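Local coordinates for protein putative polysaccharide binding proteins (DUF1812) (PDB 3GF8) that is probably an outer-membrane lipoprotein of the FimB/Mfa2 family that takes part in fimbrial assembly, although its function remains unproven, at residues 172-178 with 191-197; 148-154 with 209-215; 25-29 with 250-255. One frame throughout, in Å; residues are numbered along the deposited sequence.

Contact 1: 172-178 with 191-197; sequences YEIIESN and DVLSFRP
Ile174 and Phe195 face each other as a hydrogen-bonded pair where strand 170-176 meets the short strand 193-195, an antiparallel pairing inside a mixed sheet of the fimbrillin-type β domain. The backbone bonds come in two reciprocal sets. Ile174 N gives to Phe195 O at 2.8 Å and Phe195 N returns to Ile174 O at 2.7 Å, while Glu176 and Leu193 repeat the exchange as the next hydrogen-bonded pair, beyond the non-hydrogen-bonded pair Ile175-Ser194.

Polar side chains cluster on the face that carries Ser194. With OG anti to the backbone N (chi1 -178°), the Ser194 hydroxyl is turned to the Glu173 carboxylate and donates to OE1 over a very short 2.5 Å. Arg196 NE in turn donates to Ser194 OG at 2.9 Å in the plane of the guanidinium, and NH2 adds a salt bridge to Glu173 OE1 whose hydrogen bond is long and weak. Carboxylate and guanidinium planes stand 76° apart, and the serine links them.

Two apolar pairs accompany these bonds. Near the start of strand 170-176, Tyr172 CB meets Pro197 CG at 3.8 Å, the two side chains crossing at about a right angle; on the other face Ile174 CB lies 4.1 Å from Phe195 CB.

Oxygens also approach the Phe195 ring. Ile174 O lies at its edge, in its plane. The Asn178 amide stands perpendicular to the ring; its ND2 is held by Arg216 O and Thr214 OG1, while the buried OD1 lies 3.3 Å from Phe195 CE1.

Contact 2: 148-154 with 209-215; sequences DTKIVRF and YVDMNTM
Selenomethionine Met212 and Phe154 meet in a Met-aromatic contact at the apolar centre: SE comes up to the ring edge in its plane, 3.8 Å from Phe154 CD2. Beside it, Val152 CG2 packs against Met212 CB at 3.9 Å, and Val210 CG2 touches Phe154 CB. Ile174 of strand 170-176 touches Val152, Phe154 and Met212 from the neighbouring layer.

Beneath the side chains runs an antiparallel pairing of strands 139-158 and 209-214, part of the β framework of this transthyretin-clan family. Three reciprocal hydrogen-bonded pairs hold it, Lys150 with Thr214, Val152 with Met212 and Phe154 with Val210.

On the face of Ile151, Arg153 forms the polar edge. Its chain leaves with CG opposite the backbone N and then bends (chi3 -54°), which lays the guanidinium flat over Tyr209, planes 8° apart, in a cation-pi stack with CZ 3.8 Å from the Tyr209 ring centroid. Asp211 lies alongside the arginine: in a salt bridge, Arg153 NE donates to the syn lone pair of Asp211 OD1 at 2.8 Å, the oxygen tilted 30° out of the guanidinium plane, and NH2 adds a weak bond to Asp211 OD2, 3.1 Å away.

Contact 3: 25-29 with 250-255; sequences NMEFA and AEGKNL
Met26, a selenomethionine, buries more surface here than any other residue and reaches across to four neighbours in segment 250-255: Ala250, Glu251, Lys253 and Leu255. It occupies the second position of a type I β turn running from Asn25 to Phe28, closed by the bond from Phe28 N to Asn25 O. Its chain bends twice (chi2 -69°, chi3 -80°), which places SE and CE against different partners. SE lies 3.8 Å from Leu255 CD1, while the terminal methyl CE meets Glu251 CB at 3.8 Å and comes within 3.7 Å of the carbonyl oxygen Ala250 O. That same carbonyl accepts a hydrogen bond from Lys253 N.

Lys253 is the second large contributor, and it works through its aliphatic chain. Its CE sits near the backbone oxygen Met26 O, and its CD approaches Phe28 CE1 at 3.6 Å. Lysine and phenylalanine side chains slide past each other in opposite directions, CD and CE both meeting the ring at CE1.

Phe28, the third, stands at the end of the turn. Leu255 CD2 lies near the plane of its ring, at the edge, 4.3 Å from Phe28 CZ. The turn that presents Phe28 and Met26 is also bridged by the Asn25 side chain: its ND2 donates to Ala29 O at 2.9 Å, within the plane of the amide, and OD1 accepts weak bonds from Glu27 N and Ala29 N. No hydrogen bond joins the two segments.

Both are surface loops. Glu251 OE2 is hydrogen-bonded to Tyr260 OH, Gln264 NE2 and Asn285 ND2. Segment 25-29 follows strand 16-21 and precedes helix 32-35, whereas 250-255 connects helices 241-246 and 257-263; Tyr260 and Arg263 of the latter helix touch Met26.

Overall arrangement
Contacts 1 and 2, with centres 11 Å apart, touch directly: strands 139-158 and 170-176 follow one another in sequence but belong to different sheets, packed face to face, with Phe195 reaching Met212, Asn213 and Thr214. Contact 3 joins residues 221 positions apart; along the chain, contact 2 lies within that span, and contact 1 falls between the two segments of contact 2. Contact 3 is about 26 Å from contact 1 and about 19 Å from contact 2, centre to centre, on the far side of the chain's centre from contact 1. There two loops meet at the surface, tying an early part of the chain to a late one.

Contact 1: 172-178 with 191-197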
loop_
_atom_site.group_PDB
_atom_site.type_symbol
_atom_site.label_atom_id
_atom_site.label_comp_id
_atom_site.label_asym_id
_atom_site.label_seq_id
_atom_site.Cartn_x
_atom_site.Cartn_y
_atom_site.Cartn_z
ATOM N N TYR A 172 -18.029 0.093 8.820
ATOM C CA TYR A 172 -17.219 0.651 7.747
ATOM C C TYR A 172 -16.333 -0.416 7.187
ATOM O O TYR A 172 -15.626 -1.097 7.951
ATOM C CB TYR A 172 -16.330 1.740 8.292
ATOM C CG TYR A 172 -17.079 2.774 9.060
ATOM C CD1 TYR A 172 -17.418 2.566 10.401
ATOM C CD2 TYR A 172 -17.497 3.945 8.441
ATOM C CE1 TYR A 172 -18.142 3.529 11.111
ATOM C CE2 TYR A 172 -18.152 4.908 9.133
ATOM C CZ TYR A 172 -18.510 4.677 10.473
ATOM O OH TYR A 172 -19.209 5.643 11.155
ATOM N N GLU A 173 -16.358 -0.531 5.857
ATOM C CA GLU A 173 -15.535 -1.459 5.137
ATOM C C GLU A 173 -14.921 -0.874 3.865
ATOM O O GLU A 173 -15.567 -0.114 3.135
ATOM C CB GLU A 173 -16.377 -2.656 4.667
ATOM C CG GLU A 173 -17.198 -3.367 5.706
ATOM C CD GLU A 173 -18.075 -4.407 5.032
ATOM O OE1 GLU A 173 -17.573 -5.518 4.711
ATOM O OE2 GLU A 173 -19.255 -4.086 4.783
ATOM N N ILE A 174 -13.686 -1.282 3.600
ATOM C CA ILE A 174 -13.062 -1.151 2.298
ATOM C C ILE A 174 -13.007 -2.604 1.804
ATOM O O ILE A 174 -12.533 -3.480 2.543
ATOM C CB ILE A 174 -11.658 -0.509 2.404
ATOM C CG1 ILE A 174 -11.801 0.966 2.851
ATOM C CG2 ILE A 174 -10.918 -0.619 1.083
ATOM C CD1 ILE A 174 -10.514 1.765 2.945
ATOM N N ILE A 175 -13.535 -2.860 0.604
ATOM C CA ILE A 175 -13.699 -4.222 0.073
ATOM C C ILE A 175 -12.875 -4.384 -1.198
ATOM O O ILE A 175 -13.036 -3.656 -2.133
ATOM C CB ILE A 175 -15.192 -4.565 -0.187
ATOM C CG1 ILE A 175 -15.963 -4.466 1.134
ATOM C CG2 ILE A 175 -15.332 -5.982 -0.846
ATOM C CD1 ILE A 175 -17.498 -4.402 1.033
ATOM N N GLU A 176 -11.936 -5.306 -1.186
ATOM C CA GLU A 176 -11.105 -5.555 -2.338
ATOM C C GLU A 176 -10.387 -6.883 -2.149
ATOM O O GLU A 176 -10.197 -7.333 -1.023
ATOM C CB GLU A 176 -10.102 -4.426 -2.509
ATOM C CG GLU A 176 -9.358 -4.449 -3.831
ATOM C CD GLU A 176 -10.292 -4.551 -5.011
ATOM O OE1 GLU A 176 -10.899 -3.533 -5.389
ATOM O OE2 GLU A 176 -10.428 -5.673 -5.533
ATOM N N SER A 177 -10.005 -7.504 -3.260
ATOM C CA SER A 177 -9.244 -8.742 -3.256
ATOM C C SER A 177 -7.794 -8.429 -3.663
ATOM O O SER A 177 -7.230 -8.999 -4.599
ATOM C CB SER A 177 -9.900 -9.751 -4.199
ATOM O OG SER A 177 -9.932 -9.234 -5.502
ATOM N N ASN A 178 -7.223 -7.474 -2.944
ATOM C CA ASN A 178 -5.885 -6.971 -3.188
ATOM C C ASN A 178 -4.866 -7.516 -2.207
ATOM O O ASN A 178 -3.812 -6.935 -2.066
ATOM C CB ASN A 178 -5.865 -5.420 -3.166
ATOM C CG ASN A 178 -6.381 -4.815 -1.867
ATOM O OD1 ASN A 178 -6.948 -5.488 -1.012
ATOM N ND2 ASN A 178 -6.191 -3.510 -1.723
ATOM N N ASP A 191 -9.264 -14.224 -2.427
ATOM C CA ASP A 191 -10.579 -13.866 -1.904
ATOM C C ASP A 191 -10.698 -12.380 -1.778
ATOM O O ASP A 191 -9.693 -11.693 -1.654
ATOM C CB ASP A 191 -10.782 -14.479 -0.524
ATOM C CG ASP A 191 -10.912 -15.977 -0.589
ATOM O OD1 ASP A 191 -11.692 -16.439 -1.440
ATOM O OD2 ASP A 191 -10.240 -16.691 0.178
ATOM N N VAL A 192 -11.949 -11.902 -1.802
ATOM C CA VAL A 192 -12.268 -10.523 -1.437
ATOM C C VAL A 192 -12.243 -10.344 0.081
ATOM O O VAL A 192 -12.907 -11.083 0.820
ATOM C CB VAL A 192 -13.648 -10.119 -1.984
ATOM C CG1 VAL A 192 -14.056 -8.671 -1.537
ATOM C CG2 VAL A 192 -13.647 -10.259 -3.504
ATOM N N LEU A 193 -11.490 -9.337 0.518
ATOM C CA LEU A 193 -11.330 -9.020 1.913
ATOM C C LEU A 193 -12.153 -7.763 2.267
ATOM O O LEU A 193 -12.383 -6.893 1.408
ATOM C CB LEU A 193 -9.845 -8.801 2.236
ATOM C CG LEU A 193 -8.850 -9.916 1.894
ATOM C CD1 LEU A 193 -7.440 -9.477 2.268
ATOM C CD2 LEU A 193 -9.226 -11.292 2.531
ATOM N N SER A 194 -12.615 -7.728 3.524
ATOM C CA SER A 194 -13.294 -6.596 4.160
ATOM C C SER A 194 -12.333 -5.930 5.149
ATOM O O SER A 194 -12.046 -6.465 6.219
ATOM C CB SER A 194 -14.555 -7.087 4.887
ATOM O OG SER A 194 -15.291 -6.018 5.493
ATOM N N PHE A 195 -11.768 -4.793 4.753
ATOM C CA PHE A 195 -10.883 -4.052 5.635
ATOM C C PHE A 195 -11.753 -3.149 6.456
ATOM O O PHE A 195 -12.578 -2.420 5.896
ATOM C CB PHE A 195 -9.871 -3.222 4.848
ATOM C CG PHE A 195 -8.919 -4.048 4.010
ATOM C CD1 PHE A 195 -9.289 -4.492 2.744
ATOM C CD2 PHE A 195 -7.650 -4.379 4.478
ATOM C CE1 PHE A 195 -8.409 -5.237 1.971
ATOM C CE2 PHE A 195 -6.762 -5.126 3.705
ATOM C CZ PHE A 195 -7.146 -5.556 2.451
ATOM N N ARG A 196 -11.566 -3.188 7.772
ATOM C CA ARG A 196 -12.409 -2.439 8.692
ATOM C C ARG A 196 -11.587 -1.623 9.637
ATOM O O ARG A 196 -10.427 -1.892 9.772
ATOM C CB ARG A 196 -13.236 -3.417 9.501
ATOM C CG ARG A 196 -14.127 -4.193 8.599
ATOM C CD ARG A 196 -15.071 -5.106 9.315
ATOM N NE ARG A 196 -15.808 -5.827 8.292
ATOM C CZ ARG A 196 -16.852 -6.605 8.520
ATOM N NH1 ARG A 196 -17.313 -6.737 9.736
ATOM N NH2 ARG A 196 -17.465 -7.229 7.516
ATOM N N PRO A 197 -12.193 -0.639 10.309
ATOM C CA PRO A 197 -11.373 0.274 11.112
ATOM C C PRO A 197 -10.496 -0.398 12.151
ATOM O O PRO A 197 -10.925 -1.332 12.811
ATOM C CB PRO A 197 -12.400 1.172 11.780
ATOM C CG PRO A 197 -13.537 1.218 10.767
ATOM C CD PRO A 197 -13.593 -0.176 10.212
#

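Contact 2: 148-154 with 209-215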
loop_
_atom_site.group_PDB
_atom_site.type_symbol
_atom_site.label_atom_id
_atom_site.label_comp_id
_atom_site.label_asym_id
_atom_site.label_seq_id
_atom_site.Cartn_x
_atom_site.Cartn_y
_atom_site.Cartn_z
ATOM N N ASP A 148 3.011 -0.123 -0.788
ATOM C CA ASP A 148 1.861 -0.943 -1.180
ATOM C C ASP A 148 0.676 -0.843 -0.212
ATOM O O ASP A 148 -0.486 -1.127 -0.581
ATOM C CB ASP A 148 2.302 -2.417 -1.275
ATOM C CG ASP A 148 2.908 -2.783 -2.628
ATOM O OD1 ASP A 148 2.941 -1.947 -3.559
ATOM O OD2 ASP A 148 3.355 -3.940 -2.754
ATOM N N THR A 149 0.960 -0.494 1.037
ATOM C CA THR A 149 -0.074 -0.380 2.039
ATOM C C THR A 149 -0.530 1.087 2.118
ATOM O O THR A 149 0.282 2.019 2.014
ATOM C CB THR A 149 0.394 -0.906 3.383
ATOM O OG1 THR A 149 1.677 -0.372 3.687
ATOM C CG2 THR A 149 0.465 -2.429 3.358
ATOM N N LYS A 150 -1.844 1.268 2.272
ATOM C CA LYS A 150 -2.464 2.576 2.161
ATOM C C LYS A 150 -3.332 2.855 3.410
ATOM O O LYS A 150 -4.204 2.060 3.792
ATOM C CB LYS A 150 -3.287 2.625 0.871
ATOM C CG LYS A 150 -2.496 2.277 -0.367
ATOM C CD LYS A 150 -1.425 3.359 -0.715
ATOM C CE LYS A 150 -0.281 2.792 -1.543
ATOM N NZ LYS A 150 0.651 3.863 -2.075
ATOM N N ILE A 151 -3.083 3.982 4.044
ATOM C CA ILE A 151 -3.779 4.346 5.247
ATOM C C ILE A 151 -4.781 5.420 4.854
ATOM O O ILE A 151 -4.467 6.323 4.067
ATOM C CB ILE A 151 -2.786 4.796 6.312
ATOM C CG1 ILE A 151 -1.914 3.582 6.709
ATOM C CG2 ILE A 151 -3.535 5.369 7.511
ATOM C CD1 ILE A 151 -0.905 3.843 7.739
ATOM N N VAL A 152 -6.005 5.295 5.344
ATOM C CA VAL A 152 -7.052 6.269 5.010
ATOM C C VAL A 152 -7.801 6.650 6.276
ATOM O O VAL A 152 -8.182 5.777 7.057
ATOM C CB VAL A 152 -8.049 5.769 3.951
ATOM C CG1 VAL A 152 -7.358 5.016 2.858
ATOM C CG2 VAL A 152 -9.068 4.907 4.571
ATOM N N ARG A 153 -7.960 7.954 6.498
ATOM C CA ARG A 153 -8.780 8.463 7.577
ATOM C C ARG A 153 -10.056 9.013 6.970
ATOM O O ARG A 153 -10.010 9.966 6.180
ATOM C CB ARG A 153 -8.059 9.558 8.320
ATOM C CG ARG A 153 -8.969 10.256 9.341
ATOM C CD ARG A 153 -8.168 11.095 10.323
ATOM N NE ARG A 153 -7.144 10.278 10.947
ATOM C CZ ARG A 153 -6.375 10.674 11.942
ATOM N NH1 ARG A 153 -6.523 11.884 12.472
ATOM N NH2 ARG A 153 -5.469 9.838 12.425
ATOM N N PHE A 154 -11.191 8.401 7.304
ATOM C CA PHE A 154 -12.467 8.850 6.784
ATOM C C PHE A 154 -13.273 9.604 7.833
ATOM O O PHE A 154 -13.381 9.172 8.966
ATOM C CB PHE A 154 -13.305 7.700 6.278
ATOM C CG PHE A 154 -12.768 7.023 5.055
ATOM C CD1 PHE A 154 -12.527 7.728 3.903
ATOM C CD2 PHE A 154 -12.578 5.660 5.028
ATOM C CE1 PHE A 154 -12.085 7.089 2.761
ATOM C CE2 PHE A 154 -12.136 5.017 3.872
ATOM C CZ PHE A 154 -11.897 5.733 2.752
ATOM N N TYR A 209 -13.745 10.472 13.325
ATOM C CA TYR A 209 -13.235 9.784 12.162
ATOM C C TYR A 209 -12.984 8.278 12.428
ATOM O O TYR A 209 -12.963 7.862 13.562
ATOM C CB TYR A 209 -11.957 10.490 11.716
ATOM C CG TYR A 209 -10.804 10.441 12.716
ATOM C CD1 TYR A 209 -9.915 9.363 12.736
ATOM C CD2 TYR A 209 -10.586 11.477 13.614
ATOM C CE1 TYR A 209 -8.852 9.314 13.640
ATOM C CE2 TYR A 209 -9.521 11.437 14.528
ATOM C CZ TYR A 209 -8.664 10.357 14.525
ATOM O OH TYR A 209 -7.621 10.318 15.390
ATOM N N VAL A 210 -12.794 7.482 11.375
ATOM C CA VAL A 210 -12.287 6.102 11.493
ATOM C C VAL A 210 -10.985 5.994 10.736
ATOM O O VAL A 210 -10.853 6.563 9.648
ATOM C CB VAL A 210 -13.278 5.051 10.907
ATOM C CG1 VAL A 210 -14.567 4.986 11.719
ATOM C CG2 VAL A 210 -13.619 5.345 9.508
ATOM N N ASP A 211 -10.011 5.277 11.288
ATOM C CA ASP A 211 -8.788 5.003 10.560
ATOM C C ASP A 211 -8.804 3.585 10.115
ATOM O O ASP A 211 -9.005 2.672 10.929
ATOM C CB ASP A 211 -7.529 5.182 11.400
ATOM C CG ASP A 211 -7.192 6.637 11.669
ATOM O OD1 ASP A 211 -7.736 7.507 10.971
ATOM O OD2 ASP A 211 -6.372 6.901 12.596
HETATM N N MSE A 212 -8.528 3.415 8.828
HETATM C CA MSE A 212 -8.492 2.120 8.154
HETATM C C MSE A 212 -7.218 1.987 7.363
HETATM O O MSE A 212 -6.571 2.989 7.051
HETATM C CB MSE A 212 -9.646 2.081 7.160
HETATM C CG MSE A 212 -10.972 2.484 7.828
HETATM SE SE MSE A 212 -12.536 2.287 6.691
HETATM C CE MSE A 212 -12.638 0.465 6.608
ATOM N N ASN A 213 -6.880 0.768 6.970
ATOM C CA ASN A 213 -5.852 0.577 5.943
ATOM C C ASN A 213 -6.136 -0.558 4.955
ATOM O O ASN A 213 -6.876 -1.468 5.238
ATOM C CB ASN A 213 -4.411 0.485 6.511
ATOM C CG ASN A 213 -4.172 -0.657 7.506
ATOM O OD1 ASN A 213 -3.046 -0.794 8.025
ATOM N ND2 ASN A 213 -5.190 -1.428 7.820
ATOM N N THR A 214 -5.544 -0.487 3.778
ATOM C CA THR A 214 -5.725 -1.574 2.842
ATOM C C THR A 214 -4.429 -1.824 2.098
ATOM O O THR A 214 -3.435 -1.141 2.312
ATOM C CB THR A 214 -6.891 -1.288 1.849
ATOM O OG1 THR A 214 -7.160 -2.471 1.091
ATOM C CG2 THR A 214 -6.547 -0.095 0.915
HETATM N N MSE A 215 -4.450 -2.815 1.216
HETATM C CA MSE A 215 -3.296 -3.108 0.369
HETATM C C MSE A 215 -3.413 -2.161 -0.861
HETATM O O MSE A 215 -4.012 -1.106 -0.737
HETATM C CB MSE A 215 -3.294 -4.606 0.062
HETATM C CG MSE A 215 -3.089 -5.441 1.343
HETATM SE SE MSE A 215 -1.228 -5.584 1.769
HETATM C CE MSE A 215 -0.849 -6.830 0.316
#

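Contact 3: 25-29 with 250-255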
loop_
_atom_site.group_PDB
_atom_site.type_symbol
_atom_site.label_atom_id
_atom_site.label_comp_id
_atom_site.label_asym_id
_atom_site.label_seq_id
_atom_site.Cartn_x
_atom_site.Cartn_y
_atom_site.Cartn_z
ATOM N N ASN A 25 7.105 8.971 -3.777
ATOM C CA ASN A 25 6.110 9.448 -2.831
ATOM C C ASN A 25 5.687 10.863 -3.213
ATOM O O ASN A 25 6.230 11.405 -4.169
ATOM C CB ASN A 25 6.652 9.407 -1.406
ATOM C CG ASN A 25 7.980 10.106 -1.256
ATOM O OD1 ASN A 25 8.118 11.297 -1.540
ATOM N ND2 ASN A 25 8.985 9.356 -0.808
HETATM N N MSE A 26 4.736 11.470 -2.483
HETATM C CA MSE A 26 4.277 12.800 -2.858
HETATM C C MSE A 26 5.282 13.890 -2.508
HETATM O O MSE A 26 5.128 15.008 -2.958
HETATM C CB MSE A 26 2.912 13.132 -2.280
HETATM C CG MSE A 26 1.834 12.197 -2.774
HETATM SE SE MSE A 26 1.476 12.449 -4.636
HETATM C CE MSE A 26 0.336 14.024 -4.374
ATOM N N GLU A 27 6.326 13.568 -1.760
ATOM C CA GLU A 27 7.365 14.547 -1.501
ATOM C C GLU A 27 8.462 14.432 -2.558
ATOM O O GLU A 27 9.439 15.161 -2.523
ATOM C CB GLU A 27 7.933 14.368 -0.086
ATOM C CG GLU A 27 6.894 14.566 1.039
ATOM N N PHE A 28 8.329 13.512 -3.509
ATOM C CA PHE A 28 9.366 13.362 -4.542
ATOM C C PHE A 28 10.778 13.391 -3.949
ATOM O O PHE A 28 11.696 13.931 -4.555
ATOM C CB PHE A 28 9.210 14.467 -5.607
ATOM C CG PHE A 28 8.011 14.295 -6.433
ATOM C CD1 PHE A 28 6.771 14.600 -5.925
ATOM C CD2 PHE A 28 8.094 13.729 -7.682
ATOM C CE1 PHE A 28 5.625 14.374 -6.662
ATOM C CE2 PHE A 28 6.947 13.524 -8.438
ATOM C CZ PHE A 28 5.712 13.853 -7.923
ATOM N N ALA A 29 10.960 12.794 -2.780
ATOM C CA ALA A 29 12.254 12.810 -2.099
ATOM C C ALA A 29 12.448 11.500 -1.341
ATOM O O ALA A 29 11.472 10.846 -0.965
ATOM C CB ALA A 29 12.321 14.006 -1.172
ATOM N N ALA A 250 -5.037 14.529 -8.196
ATOM C CA ALA A 250 -3.753 14.044 -7.626
ATOM C C ALA A 250 -3.097 15.172 -6.795
ATOM O O ALA A 250 -1.893 15.467 -6.890
ATOM C CB ALA A 250 -2.830 13.563 -8.717
ATOM N N GLU A 251 -3.935 15.822 -6.011
ATOM C CA GLU A 251 -3.490 16.853 -5.089
ATOM C C GLU A 251 -2.745 17.974 -5.793
ATOM O O GLU A 251 -1.800 18.533 -5.277
ATOM C CB GLU A 251 -2.681 16.224 -3.946
ATOM C CG GLU A 251 -3.544 15.215 -3.155
ATOM C CD GLU A 251 -2.807 14.590 -1.982
ATOM O OE1 GLU A 251 -2.023 15.322 -1.338
ATOM O OE2 GLU A 251 -3.028 13.384 -1.707
ATOM N N GLY A 252 -3.199 18.292 -6.992
ATOM C CA GLY A 252 -2.662 19.417 -7.738
ATOM C C GLY A 252 -1.482 19.037 -8.581
ATOM O O GLY A 252 -0.873 19.894 -9.192
ATOM N N LYS A 253 -1.130 17.754 -8.619
ATOM C CA LYS A 253 0.023 17.354 -9.404
ATOM C C LYS A 253 -0.403 16.798 -10.741
ATOM O O LYS A 253 -1.602 16.592 -10.996
ATOM C CB LYS A 253 0.891 16.371 -8.625
ATOM C CG LYS A 253 1.343 16.968 -7.297
ATOM C CD LYS A 253 2.794 16.650 -6.988
ATOM C CE LYS A 253 3.122 16.828 -5.509
ATOM N NZ LYS A 253 3.054 18.245 -5.104
ATOM N N ASN A 254 0.600 16.626 -11.598
ATOM C CA ASN A 254 0.450 16.075 -12.957
ATOM C C ASN A 254 0.721 14.581 -12.883
ATOM O O ASN A 254 1.818 14.120 -13.241
ATOM C CB ASN A 254 1.448 16.726 -13.951
ATOM N N LEU A 255 -0.254 13.831 -12.374
ATOM C CA LEU A 255 -0.073 12.420 -12.198
ATOM C C LEU A 255 -1.225 11.665 -12.831
ATOM O O LEU A 255 -2.393 12.044 -12.720
ATOM C CB LEU A 255 0.018 12.086 -10.705
ATOM C CG LEU A 255 1.069 12.864 -9.901
ATOM C CD1 LEU A 255 1.015 12.428 -8.440
ATOM C CD2 LEU A 255 2.465 12.682 -10.481
#